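Local coordinates for protein post-proline cleaving enzyme (Rickettsia typhi, PDB 4HVT) that probably hydrolyses oligopeptides on the carboxyl side of proline, as a serine peptidase of the prolyl oligopeptidase family, at residues A[321-326]-A[338-343]; A[286-291]-A[302-307]; A[359-364]-A[376-381]; A[351-356]-A[363-368]. All coordinates share one frame; numbering follows the deposited sequence. Where two conformers were deposited one is given.

Interaction 1 (A[321-326]-A[338-343]); sequences SLVALH and TSLKIL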
loop_
_atom_site.group_PDB
_atom_site.type_symbol
_atom_site.label_atom_id
_atom_site.label_comp_id
_atom_site.label_asym_id
_atom_site.label_seq_id
_atom_site.Cartn_x
_atom_site.Cartn_y
_atom_site.Cartn_z
ATOM N N SER A 321 -4.782 -4.814 20.874
ATOM C CA SER A 321 -4.933 -3.659 21.734
ATOM C C SER A 321 -3.955 -2.549 21.400
ATOM O O SER A 321 -2.886 -2.778 20.825
ATOM C CB SER A 321 -4.729 -4.038 23.226
ATOM O OG SER A 321 -5.648 -5.067 23.642
ATOM N N LEU A 322 -4.359 -1.341 21.762
ATOM C CA LEU A 322 -3.494 -0.178 21.669
ATOM C C LEU A 322 -3.162 0.284 23.075
ATOM O O LEU A 322 -4.045 0.515 23.879
ATOM C CB LEU A 322 -4.168 0.954 20.904
ATOM C CG LEU A 322 -3.182 2.089 20.498
ATOM C CD1 LEU A 322 -2.362 1.705 19.262
ATOM C CD2 LEU A 322 -3.954 3.386 20.224
ATOM N N VAL A 323 -1.874 0.446 23.358
ATOM C CA VAL A 323 -1.460 1.020 24.630
ATOM C C VAL A 323 -0.707 2.355 24.414
ATOM O O VAL A 323 -0.273 2.665 23.275
ATOM C CB VAL A 323 -0.499 0.061 25.385
ATOM C CG1 VAL A 323 -1.122 -1.324 25.621
ATOM C CG2 VAL A 323 0.821 -0.075 24.614
ATOM N N ALA A 324 -0.648 3.164 25.479
ATOM C CA ALA A 324 0.073 4.376 25.463
ATOM C C ALA A 324 0.961 4.393 26.666
ATOM O O ALA A 324 0.627 3.819 27.719
ATOM C CB ALA A 324 -0.873 5.541 25.552
ATOM N N LEU A 325 2.091 5.055 26.492
ATOM C CA LEU A 325 3.046 5.240 27.601
ATOM C C LEU A 325 3.914 6.457 27.339
ATOM O O LEU A 325 4.173 6.889 26.222
ATOM C CB LEU A 325 3.945 4.032 27.858
ATOM C CG LEU A 325 4.904 3.492 26.797
ATOM C CD1 LEU A 325 5.939 2.531 27.354
ATOM C CD2 LEU A 325 4.180 2.834 25.578
ATOM N N HIS A 326 4.431 6.992 28.401
ATOM C CA HIS A 326 5.450 8.042 28.272
ATOM C C HIS A 326 6.702 7.511 27.595
ATOM O O HIS A 326 7.113 6.348 27.837
ATOM C CB HIS A 326 5.853 8.601 29.637
ATOM C CG HIS A 326 6.579 9.908 29.544
ATOM N ND1 HIS A 326 7.951 10.035 29.632
ATOM C CD2 HIS A 326 6.095 11.172 29.453
ATOM C CE1 HIS A 326 8.284 11.307 29.515
ATOM N NE2 HIS A 326 7.170 12.022 29.387
ATOM N N THR A 338 5.710 2.715 34.791
ATOM C CA THR A 338 4.603 3.198 35.562
ATOM C C THR A 338 3.502 3.886 34.747
ATOM O O THR A 338 2.388 3.999 35.233
ATOM C CB THR A 338 5.120 4.188 36.619
ATOM O OG1 THR A 338 5.651 5.339 35.965
ATOM C CG2 THR A 338 6.226 3.562 37.498
ATOM N N SER A 339 3.779 4.338 33.525
ATOM C CA SER A 339 2.815 5.143 32.766
ATOM C C SER A 339 1.929 4.363 31.798
ATOM O O SER A 339 1.121 4.987 31.070
ATOM C CB SER A 339 3.521 6.257 31.963
ATOM O OG SER A 339 4.305 5.705 30.949
ATOM N N LEU A 340 2.066 3.053 31.703
ATOM C CA LEU A 340 1.392 2.370 30.611
ATOM C C LEU A 340 -0.113 2.333 30.840
ATOM O O LEU A 340 -0.567 2.027 31.951
ATOM C CB LEU A 340 1.974 0.977 30.399
ATOM C CG LEU A 340 1.290 0.228 29.270
ATOM C CD1 LEU A 340 2.380 -0.403 28.396
ATOM C CD2 LEU A 340 0.298 -0.796 29.812
ATOM N N LYS A 341 -0.887 2.685 29.799
ATOM C CA LYS A 341 -2.329 2.695 29.852
ATOM C C LYS A 341 -2.848 1.976 28.627
ATOM O O LYS A 341 -2.249 2.050 27.595
ATOM C CB LYS A 341 -2.837 4.102 29.863
ATOM C CG LYS A 341 -2.368 4.903 31.070
ATOM C CD LYS A 341 -3.125 4.427 32.270
ATOM C CE LYS A 341 -2.910 5.286 33.489
ATOM N NZ LYS A 341 -3.761 4.675 34.523
ATOM N N ILE A 342 -4.002 1.330 28.745
ATOM C CA ILE A 342 -4.630 0.682 27.603
ATOM C C ILE A 342 -5.720 1.582 27.027
ATOM O O ILE A 342 -6.650 2.006 27.742
ATOM C CB ILE A 342 -5.266 -0.649 28.012
ATOM C CG1 ILE A 342 -4.176 -1.599 28.513
ATOM C CG2 ILE A 342 -6.042 -1.236 26.881
ATOM C CD1 ILE A 342 -4.698 -2.646 29.442
ATOM N N LEU A 343 -5.579 1.925 25.779
ATOM C CA LEU A 343 -6.527 2.851 25.121
ATOM C C LEU A 343 -7.561 2.197 24.238
ATOM O O LEU A 343 -8.580 2.833 23.920
ATOM C CB LEU A 343 -5.802 3.897 24.334
ATOM C CG LEU A 343 -4.976 4.770 25.321
ATOM C CD1 LEU A 343 -4.391 5.892 24.528
ATOM C CD2 LEU A 343 -5.782 5.266 26.498
#
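H326 brings the one aromatic ring of this contact, yet it meets S339 through its backbone N and CB rather than through the imidazole. With CG anti to the backbone N (chi1 -164°), the ring is carried away from 338-343; there it sits edge-to-face with Y301, while NE2 bonds to E300 and ND1 to T328. The backbone N of H326 donates to S339 OG at 2.9 Å. This bond ties 338-343 to the end of strand 322-326, just before strand 341-344 begins; the same hydroxyl also bonds to D329. Peptide groups carry the remaining polar contacts. A324 N donates to K341 O at 2.9 Å, K341 N returns a bond to A324 O at 2.8 Å, and L343 N reaches L322 O, also at 2.8 Å. A324 and K341 thus form the hydrogen-bonded pair, V323 and I342 the non-hydrogen-bonded one. Here V323 CG1 lies 4.2 Å from I342 CG1. A324 CB meets the branch tip of L343, CD1, at 3.7 Å, and both side chains also rest on F303 of strand 301-305. This is antiparallel pairing at the outermost strand of a four-stranded beta-propeller blade.

Interaction 2 (A[286-291]-A[302-307]); sequences INMPSD and VFWLLR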
loop_
_atom_site.group_PDB
_atom_site.type_symbol
_atom_site.label_atom_id
_atom_site.label_comp_id
_atom_site.label_asym_id
_atom_site.label_seq_id
_atom_site.Cartn_x
_atom_site.Cartn_y
_atom_site.Cartn_z
ATOM N N ILE A 286 14.862 -0.209 23.083
ATOM C CA ILE A 286 13.480 -0.155 23.564
ATOM C C ILE A 286 13.049 -1.554 24.047
ATOM O O ILE A 286 13.296 -2.567 23.369
ATOM C CB ILE A 286 12.541 0.361 22.443
ATOM C CG1 ILE A 286 12.755 1.843 22.263
ATOM C CG2 ILE A 286 11.087 0.039 22.747
ATOM C CD1 ILE A 286 12.150 2.375 21.014
ATOM N N ASN A 287 12.473 -1.570 25.252
ATOM C CA ASN A 287 11.926 -2.750 25.869
ATOM C C ASN A 287 10.396 -2.735 25.683
ATOM O O ASN A 287 9.650 -2.103 26.474
ATOM C CB ASN A 287 12.306 -2.784 27.362
ATOM C CG ASN A 287 11.962 -4.124 28.017
ATOM O OD1 ASN A 287 11.255 -4.928 27.433
ATOM N ND2 ASN A 287 12.526 -4.387 29.204
ATOM N N MET A 288 9.983 -3.340 24.562
ATOM C CA MET A 288 8.572 -3.581 24.255
ATOM C C MET A 288 8.474 -4.947 23.592
ATOM O O MET A 288 9.505 -5.525 23.151
ATOM C CB MET A 288 7.989 -2.509 23.286
ATOM C CG MET A 288 7.891 -1.085 23.863
ATOM S SD MET A 288 6.645 -0.952 25.170
ATOM C CE MET A 288 5.197 -0.945 24.094
ATOM N N PRO A 289 7.275 -5.525 23.570
ATOM C CA PRO A 289 7.143 -6.796 22.838
ATOM C C PRO A 289 7.724 -6.695 21.424
ATOM O O PRO A 289 7.528 -5.708 20.739
ATOM C CB PRO A 289 5.614 -7.047 22.852
ATOM C CG PRO A 289 5.121 -6.343 24.068
ATOM C CD PRO A 289 5.974 -5.066 24.095
ATOM N N SER A 290 8.431 -7.732 20.966
ATOM C CA SER A 290 9.151 -7.644 19.721
ATOM C C SER A 290 8.280 -7.453 18.483
ATOM O O SER A 290 8.757 -6.909 17.501
ATOM C CB SER A 290 10.026 -8.886 19.526
ATOM O OG SER A 290 9.256 -10.067 19.433
ATOM N N ASP A 291 6.989 -7.817 18.565
ATOM C CA ASP A 291 6.052 -7.640 17.449
ATOM C C ASP A 291 5.065 -6.516 17.697
ATOM O O ASP A 291 4.131 -6.346 16.919
ATOM C CB ASP A 291 5.336 -8.935 17.053
ATOM C CG ASP A 291 4.638 -9.635 18.227
ATOM O OD1 ASP A 291 4.710 -9.211 19.407
ATOM O OD2 ASP A 291 3.940 -10.641 17.926
ATOM N N VAL A 302 3.689 7.900 23.556
ATOM C CA VAL A 302 3.755 7.120 22.352
ATOM C C VAL A 302 2.727 6.014 22.405
ATOM O O VAL A 302 2.380 5.553 23.482
ATOM C CB VAL A 302 5.176 6.530 22.116
ATOM C CG1 VAL A 302 6.161 7.618 21.704
ATOM C CG2 VAL A 302 5.652 5.856 23.353
ATOM N N PHE A 303 2.165 5.693 21.245
ATOM C CA PHE A 303 1.109 4.691 21.097
ATOM C C PHE A 303 1.633 3.485 20.399
ATOM O O PHE A 303 2.223 3.608 19.326
ATOM C CB PHE A 303 -0.039 5.248 20.268
ATOM C CG PHE A 303 -0.621 6.532 20.821
ATOM C CD1 PHE A 303 -1.318 6.492 21.970
ATOM C CD2 PHE A 303 -0.399 7.763 20.212
ATOM C CE1 PHE A 303 -1.839 7.622 22.544
ATOM C CE2 PHE A 303 -0.898 8.907 20.793
ATOM C CZ PHE A 303 -1.579 8.839 21.988
ATOM N N TRP A 304 1.340 2.284 20.932
ATOM C CA TRP A 304 1.867 1.049 20.426
ATOM C C TRP A 304 0.730 0.046 20.258
ATOM O O TRP A 304 -0.134 -0.127 21.137
ATOM C CB TRP A 304 2.931 0.479 21.355
ATOM C CG TRP A 304 4.214 1.239 21.326
ATOM C CD1 TRP A 304 4.425 2.489 21.827
ATOM C CD2 TRP A 304 5.477 0.831 20.737
ATOM N NE1 TRP A 304 5.727 2.910 21.558
ATOM C CE2 TRP A 304 6.392 1.894 20.909
ATOM C CE3 TRP A 304 5.912 -0.341 20.058
ATOM C CZ2 TRP A 304 7.723 1.819 20.468
ATOM C CZ3 TRP A 304 7.218 -0.400 19.624
ATOM C CH2 TRP A 304 8.124 0.662 19.858
ATOM N N LEU A 305 0.727 -0.583 19.093
ATOM C CA LEU A 305 -0.202 -1.655 18.760
ATOM C C LEU A 305 0.419 -3.002 19.089
ATOM O O LEU A 305 1.576 -3.222 18.766
ATOM C CB LEU A 305 -0.527 -1.630 17.262
ATOM C CG LEU A 305 -1.427 -2.720 16.671
ATOM C CD1 LEU A 305 -2.802 -2.611 17.305
ATOM C CD2 LEU A 305 -1.467 -2.621 15.163
ATOM N N LEU A 306 -0.397 -3.891 19.653
ATOM C CA LEU A 306 0.018 -5.259 19.953
ATOM C C LEU A 306 -0.410 -6.214 18.848
ATOM O O LEU A 306 -1.549 -6.221 18.448
ATOM C CB LEU A 306 -0.512 -5.715 21.310
ATOM C CG LEU A 306 -0.258 -4.799 22.510
ATOM C CD1 LEU A 306 -0.698 -5.482 23.796
ATOM C CD2 LEU A 306 1.203 -4.351 22.573
ATOM N N ARG A 307 0.528 -7.061 18.434
ATOM C CA ARG A 307 0.212 -8.150 17.504
ATOM C C ARG A 307 -0.052 -9.463 18.291
ATOM O O ARG A 307 -0.702 -10.393 17.777
ATOM C CB ARG A 307 1.379 -8.326 16.506
ATOM C CG ARG A 307 1.271 -9.597 15.690
ATOM C CD ARG A 307 2.155 -9.537 14.454
ATOM N NE ARG A 307 2.325 -10.863 13.850
ATOM C CZ ARG A 307 1.509 -11.424 12.963
ATOM N NH1 ARG A 307 0.406 -10.799 12.587
ATOM N NH2 ARG A 307 1.748 -12.686 12.516
HETATM O O HOH W 1 2.756 -7.390 20.179
HETATM O O HOH W 2 2.051 -4.628 15.917
HETATM O O HOH W 3 4.107 -12.165 15.651
#
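R307 runs past D291 at about a right angle, and its aliphatic part meets the aspartate directly. Its CB sits 3.4 Å from the backbone O of D291, CG is 3.6 Å from D291 OD2, and CD passes both OD2 and CB more loosely. The chain stays extended from CG to NE, which carries the charged end beyond the carboxylate: R307 NE and D291 OD2 remain 4.4 Å apart, too far for a salt bridge, and the two flat groups stand 86° to each other. A water joins them instead, donating to OD2 and accepting from NE. A second water links D291 OD1 to the backbone N of R307, and a third D291 O to L305 O. S308 bonds to OD2, while R307 NH1 goes on to H527 and the guanidinium makes a cation-pi contact with Y267. Earlier in the same loop, M288 bends at both chi2 and chi3 and sets its CE over one face of the W304 ring, 3.7 Å from W304 CG, with SD above the same ring at 5.0 Å from the five-membered centroid. I286 CG2 touches W304 CH2 obliquely at 4.2 Å. A Met-aromatic contact and bridging waters thus seat a blade-to-blade connection of the beta-propeller against the next blade.

Interaction 3 (A[359-364]-A[376-381]); sequences KDRVFL and TFTLEN
V362 and F377 exchange the two backbone bonds of a hydrogen-bonded antiparallel pair, and the one from V362 N to F377 O is short and almost straight (2.8 Å, 175° at the hydrogen). Next to it, D360 O takes two donors from opposite faces of its carbonyl plane: T378 OG1 at 3.0 Å across the contact and R361 NH1 at 2.8 Å from the following residue. The arginine is bent at chi2, which folds its guanidinium back to this oxygen and leaves NE to reach T376 OG1 through a water. The carboxylate of D360 has its own partner in H430. Packing follows on the two faces of the sheet. On one, the methyl CG2 of T376 stands 3.6 Å above the centre of the F363 ring, a CH-pi contact, and W426 meets that phenyl edge-to-face. On the other, CG of F377 lies between its backbone N and carbonyl carbon (chi1 52°), and the ring is laid over V362, whose CB is above the face near the rim. V362 CG1 reaches F377 CZ at 3.6 Å, and L364 CB comes up to the ring edge at 4.1 Å from F377 CE1. F298, from the preceding blade, also packs on V362 and T378. The contact belongs to the beta hairpin of strands 362-368 and 371-380, within one blade of the propeller.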
loop_
_atom_site.group_PDB
_atom_site.type_symbol
_atom_site.label_atom_id
_atom_site.label_comp_id
_atom_site.label_asym_id
_atom_site.label_seq_id
_atom_site.Cartn_x
_atom_site.Cartn_y
_atom_site.Cartn_z
ATOM N N LYS A 359 -2.728 19.375 17.048
ATOM C CA LYS A 359 -2.121 20.132 18.164
ATOM C C LYS A 359 -2.687 19.728 19.518
ATOM O O LYS A 359 -1.963 19.665 20.517
ATOM C CB LYS A 359 -2.348 21.636 17.957
ATOM C CG LYS A 359 -1.592 22.546 18.929
ATOM C CD LYS A 359 -1.982 23.999 18.761
ATOM C CE LYS A 359 -1.269 24.711 17.637
ATOM N NZ LYS A 359 -1.613 26.162 17.551
ATOM N N ASP A 360 -4.010 19.536 19.582
ATOM C CA ASP A 360 -4.654 19.319 20.858
ATOM C C ASP A 360 -5.607 18.105 20.890
ATOM O O ASP A 360 -6.287 17.898 21.871
ATOM C CB ASP A 360 -5.367 20.589 21.292
ATOM C CG ASP A 360 -6.472 20.970 20.373
ATOM O OD1 ASP A 360 -6.750 20.261 19.396
ATOM O OD2 ASP A 360 -7.071 22.037 20.633
ATOM N N ARG A 361 -5.588 17.253 19.862
ATOM C CA ARG A 361 -6.414 16.048 19.881
ATOM C C ARG A 361 -5.673 14.851 19.275
ATOM O O ARG A 361 -4.885 15.010 18.334
ATOM C CB ARG A 361 -7.711 16.277 19.050
ATOM C CG ARG A 361 -8.637 17.275 19.720
ATOM C CD ARG A 361 -9.339 16.679 20.924
ATOM N NE ARG A 361 -10.351 17.557 21.464
ATOM C CZ ARG A 361 -10.099 18.524 22.359
ATOM N NH1 ARG A 361 -8.839 18.790 22.765
ATOM N NH2 ARG A 361 -11.093 19.294 22.844
ATOM N N VAL A 362 -6.020 13.669 19.766
ATOM C CA VAL A 362 -5.615 12.412 19.161
ATOM C C VAL A 362 -6.887 11.784 18.570
ATOM O O VAL A 362 -7.916 11.743 19.239
ATOM C CB VAL A 362 -5.095 11.485 20.228
ATOM C CG1 VAL A 362 -4.692 10.164 19.607
ATOM C CG2 VAL A 362 -3.945 12.188 20.993
ATOM N N PHE A 363 -6.815 11.348 17.320
ATOM C CA PHE A 363 -7.876 10.638 16.645
ATOM C C PHE A 363 -7.527 9.155 16.588
ATOM O O PHE A 363 -6.410 8.784 16.165
ATOM C CB PHE A 363 -7.962 11.118 15.180
ATOM C CG PHE A 363 -8.593 12.474 15.022
ATOM C CD1 PHE A 363 -7.979 13.645 15.483
ATOM C CD2 PHE A 363 -9.760 12.593 14.318
ATOM C CE1 PHE A 363 -8.553 14.884 15.268
ATOM C CE2 PHE A 363 -10.348 13.827 14.149
ATOM C CZ PHE A 363 -9.765 14.950 14.575
ATOM N N LEU A 364 -8.445 8.326 17.064
ATOM C CA LEU A 364 -8.300 6.913 17.066
ATOM C C LEU A 364 -9.339 6.389 16.098
ATOM O O LEU A 364 -10.536 6.435 16.370
ATOM C CB LEU A 364 -8.546 6.336 18.450
ATOM C CG LEU A 364 -8.747 4.813 18.571
ATOM C CD1 LEU A 364 -7.561 4.025 18.034
ATOM C CD2 LEU A 364 -9.199 4.389 19.920
ATOM N N THR A 376 -12.093 10.911 19.380
ATOM C CA THR A 376 -11.035 11.840 19.721
ATOM C C THR A 376 -10.896 11.950 21.223
ATOM O O THR A 376 -11.843 11.816 21.975
ATOM C CB THR A 376 -11.202 13.265 19.105
ATOM O OG1 THR A 376 -12.303 13.958 19.703
ATOM C CG2 THR A 376 -11.404 13.207 17.598
ATOM N N PHE A 377 -9.654 12.246 21.662
ATOM C CA PHE A 377 -9.358 12.499 23.079
ATOM C C PHE A 377 -8.094 13.323 23.178
ATOM O O PHE A 377 -7.494 13.662 22.155
ATOM C CB PHE A 377 -9.192 11.208 23.923
ATOM C CG PHE A 377 -8.225 10.252 23.360
ATOM C CD1 PHE A 377 -8.620 9.327 22.368
ATOM C CD2 PHE A 377 -6.937 10.226 23.821
ATOM C CE1 PHE A 377 -7.707 8.426 21.852
ATOM C CE2 PHE A 377 -6.019 9.356 23.295
ATOM C CZ PHE A 377 -6.411 8.425 22.309
ATOM N N THR A 378 -7.771 13.732 24.398
ATOM C CA THR A 378 -6.588 14.479 24.673
ATOM C C THR A 378 -5.990 14.101 26.022
ATOM O O THR A 378 -6.361 13.101 26.608
ATOM C CB THR A 378 -6.873 15.981 24.501
ATOM O OG1 THR A 378 -5.643 16.721 24.554
ATOM C CG2 THR A 378 -7.837 16.487 25.571
ATOM N N LEU A 379 -5.018 14.891 26.469
ATOM C CA LEU A 379 -4.471 14.814 27.820
ATOM C C LEU A 379 -4.891 15.996 28.639
ATOM O O LEU A 379 -4.856 17.127 28.160
ATOM C CB LEU A 379 -2.950 14.847 27.800
ATOM C CG LEU A 379 -2.179 13.581 27.515
ATOM C CD1 LEU A 379 -0.689 13.942 27.319
ATOM C CD2 LEU A 379 -2.309 12.576 28.670
ATOM N N GLU A 380 -5.298 15.700 29.875
ATOM C CA GLU A 380 -5.658 16.715 30.866
ATOM C C GLU A 380 -5.007 16.271 32.145
ATOM O O GLU A 380 -5.305 15.180 32.652
ATOM C CB GLU A 380 -7.138 16.703 31.107
ATOM C CG GLU A 380 -7.954 17.639 30.264
ATOM C CD GLU A 380 -9.207 18.074 31.025
ATOM O OE1 GLU A 380 -10.048 17.216 31.366
ATOM O OE2 GLU A 380 -9.325 19.273 31.323
ATOM N N ASN A 381 -4.098 17.079 32.672
ATOM C CA ASN A 381 -3.474 16.746 33.943
ATOM C C ASN A 381 -2.746 15.413 33.853
ATOM O O ASN A 381 -2.886 14.565 34.732
ATOM C CB ASN A 381 -4.544 16.677 35.033
HETATM O O HOH W 4 -12.672 16.704 19.869
#

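Interaction 4 (A[351-356]-A[363-368]); sequences VFNFIS and FLATYD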
loop_
_atom_site.group_PDB
_atom_site.type_symbol
_atom_site.label_atom_id
_atom_site.label_comp_id
_atom_site.label_asym_id
_atom_site.label_seq_id
_atom_site.Cartn_x
_atom_site.Cartn_y
_atom_site.Cartn_z
ATOM N N VAL A 351 -11.229 -3.892 15.107
ATOM C CA VAL A 351 -9.796 -3.859 14.830
ATOM C C VAL A 351 -9.291 -2.406 14.830
ATOM O O VAL A 351 -9.991 -1.497 14.419
ATOM C CB VAL A 351 -9.446 -4.578 13.510
ATOM C CG1 VAL A 351 -9.956 -3.783 12.283
ATOM C CG2 VAL A 351 -7.949 -4.755 13.376
ATOM N N PHE A 352 -8.068 -2.215 15.297
ATOM C CA PHE A 352 -7.380 -0.964 15.135
ATOM C C PHE A 352 -7.048 -0.578 13.693
ATOM O O PHE A 352 -6.625 -1.420 12.873
ATOM C CB PHE A 352 -6.081 -1.026 15.958
ATOM C CG PHE A 352 -5.207 0.193 15.805
ATOM C CD1 PHE A 352 -5.478 1.338 16.533
ATOM C CD2 PHE A 352 -4.105 0.191 14.960
ATOM C CE1 PHE A 352 -4.630 2.465 16.433
ATOM C CE2 PHE A 352 -3.261 1.281 14.862
ATOM C CZ PHE A 352 -3.553 2.458 15.554
ATOM N N ASN A 353 -7.243 0.691 13.323
ATOM C CA ASN A 353 -6.828 1.174 12.043
ATOM C C ASN A 353 -5.598 2.108 12.139
ATOM O O ASN A 353 -4.478 1.738 11.714
ATOM C CB ASN A 353 -7.992 1.791 11.268
ATOM C CG ASN A 353 -7.649 2.137 9.832
ATOM O OD1 ASN A 353 -6.643 1.685 9.263
ATOM N ND2 ASN A 353 -8.497 2.982 9.225
ATOM N N PHE A 354 -5.790 3.289 12.698
ATOM C CA PHE A 354 -4.701 4.231 12.840
ATOM C C PHE A 354 -4.923 5.224 13.967
ATOM O O PHE A 354 -6.053 5.442 14.413
ATOM C CB PHE A 354 -4.353 4.976 11.517
ATOM C CG PHE A 354 -5.430 5.876 10.984
ATOM C CD1 PHE A 354 -5.623 7.136 11.551
ATOM C CD2 PHE A 354 -6.228 5.479 9.916
ATOM C CE1 PHE A 354 -6.611 7.996 11.060
ATOM C CE2 PHE A 354 -7.179 6.339 9.386
ATOM C CZ PHE A 354 -7.381 7.595 9.981
ATOM N N ILE A 355 -3.807 5.834 14.379
ATOM C CA ILE A 355 -3.795 7.079 15.198
ATOM C C ILE A 355 -3.362 8.251 14.310
ATOM O O ILE A 355 -2.483 8.102 13.460
ATOM C CB ILE A 355 -2.789 6.957 16.330
ATOM C CG1 ILE A 355 -3.303 6.018 17.431
ATOM C CG2 ILE A 355 -2.368 8.278 16.970
ATOM C CD1 ILE A 355 -4.287 6.643 18.385
ATOM N N SER A 356 -3.969 9.431 14.501
ATOM C CA SER A 356 -3.487 10.632 13.819
ATOM C C SER A 356 -3.629 11.752 14.844
ATOM O O SER A 356 -4.562 11.729 15.663
ATOM C CB SER A 356 -4.275 10.914 12.556
ATOM O OG SER A 356 -3.579 11.761 11.657
ATOM N N PHE A 363 -6.815 11.348 17.320
ATOM C CA PHE A 363 -7.876 10.638 16.645
ATOM C C PHE A 363 -7.527 9.155 16.588
ATOM O O PHE A 363 -6.410 8.784 16.165
ATOM C CB PHE A 363 -7.962 11.118 15.180
ATOM C CG PHE A 363 -8.593 12.474 15.022
ATOM C CD1 PHE A 363 -7.979 13.645 15.483
ATOM C CD2 PHE A 363 -9.760 12.593 14.318
ATOM C CE1 PHE A 363 -8.553 14.884 15.268
ATOM C CE2 PHE A 363 -10.348 13.827 14.149
ATOM C CZ PHE A 363 -9.765 14.950 14.575
ATOM N N LEU A 364 -8.445 8.326 17.064
ATOM C CA LEU A 364 -8.300 6.913 17.066
ATOM C C LEU A 364 -9.339 6.389 16.098
ATOM O O LEU A 364 -10.536 6.435 16.370
ATOM C CB LEU A 364 -8.546 6.336 18.450
ATOM C CG LEU A 364 -8.747 4.813 18.571
ATOM C CD1 LEU A 364 -7.561 4.025 18.034
ATOM C CD2 LEU A 364 -9.199 4.389 19.920
ATOM N N ALA A 365 -8.832 5.860 14.997
ATOM C CA ALA A 365 -9.652 5.296 13.951
ATOM C C ALA A 365 -9.599 3.782 14.048
ATOM O O ALA A 365 -8.515 3.170 14.147
ATOM C CB ALA A 365 -9.207 5.791 12.598
ATOM N N THR A 366 -10.755 3.153 14.048
ATOM C CA THR A 366 -10.908 1.691 14.099
ATOM C C THR A 366 -11.928 1.213 13.058
ATOM O O THR A 366 -12.519 2.014 12.353
ATOM C CB THR A 366 -11.384 1.205 15.492
ATOM O OG1 THR A 366 -12.701 1.744 15.836
ATOM C CG2 THR A 366 -10.399 1.648 16.588
ATOM N N TYR A 367 -12.107 -0.104 12.941
ATOM C CA TYR A 367 -13.260 -0.695 12.270
ATOM C C TYR A 367 -14.005 -1.594 13.247
ATOM O O TYR A 367 -13.419 -2.254 14.113
ATOM C CB TYR A 367 -12.870 -1.542 11.070
ATOM C CG TYR A 367 -12.205 -0.790 9.933
ATOM C CD1 TYR A 367 -12.974 -0.108 8.969
ATOM C CD2 TYR A 367 -10.823 -0.723 9.820
ATOM C CE1 TYR A 367 -12.362 0.570 7.946
ATOM C CE2 TYR A 367 -10.224 -0.026 8.789
ATOM C CZ TYR A 367 -11.006 0.613 7.854
ATOM O OH TYR A 367 -10.389 1.314 6.823
ATOM N N ASP A 368 -15.310 -1.589 13.114
ATOM C CA ASP A 368 -16.188 -2.545 13.765
ATOM C C ASP A 368 -16.948 -3.258 12.639
ATOM O O ASP A 368 -17.757 -2.628 11.944
ATOM C CB ASP A 368 -17.176 -1.778 14.652
ATOM C CG ASP A 368 -18.153 -2.678 15.364
ATOM O OD1 ASP A 368 -18.038 -3.908 15.211
ATOM O OD2 ASP A 368 -19.039 -2.154 16.128
HETATM O O HOH W 5 -11.092 3.668 10.472
HETATM O O HOH W 6 -7.852 0.864 6.364
#
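A365 O is gripped by two successive backbone donors, N353 N at 2.9 Å and F354 N at 3.1 Å, both approaching from the same face of its carbonyl plane. Two residues facing one make a classic beta bulge, which shifts the register by one between the F352–T366 and F354–A365 pairs. On the side toward S356, F363 N donates to S356 O at 2.8 Å; on the other, V351 and Y367 exchange both their backbone bonds. The bulge turns N353 toward the opposite strand, and its amide meets the Y367 ring obliquely, the planes 34° apart, with N353 CG 3.5 Å from Y367 CE2. ND2 makes no hydrogen bond to the tyrosine hydroxyl. Waters complete the link: one accepts from ND2 and donates to T366 O, and another joins OD1 to Y367 OH, 2.6 Å from that hydroxyl. A chi1 of 65° swings the F354 ring across to the partner strand and over A365, whose CB stands 3.6 Å above the ring centre as a CH-pi contact. M401, in the following blade, also packs on F354. L364 CD1 touches the edge of the F352 ring at 3.7 Å from F352 CE1, beside L322 of the preceding blade. Strands 350-357 and 362-368 thus form a bulged antiparallel hairpin, the first two strands of a beta-propeller blade.

In the fold
All four contacts lie in the beta-propeller domain. Interactions 1 and 2 share the blade of strands 301-305 and 322-326, which interaction 2 joins to the connection from the blade before; interactions 3 and 4 lie in the next blade and share F363 and L364 on strand 362-368. The later pair is buried and rich in CH-pi packing, whereas interaction 1, at an outermost strand, mixes buried and exposed residues. Interaction 2 differs most: it has no direct hydrogen bond and relies on water bridges and a Met-aromatic contact. Apolar side chains join the blades, with L322 packing on F352, I355 and L364, F303 on I355 and V362, and L343 on F377.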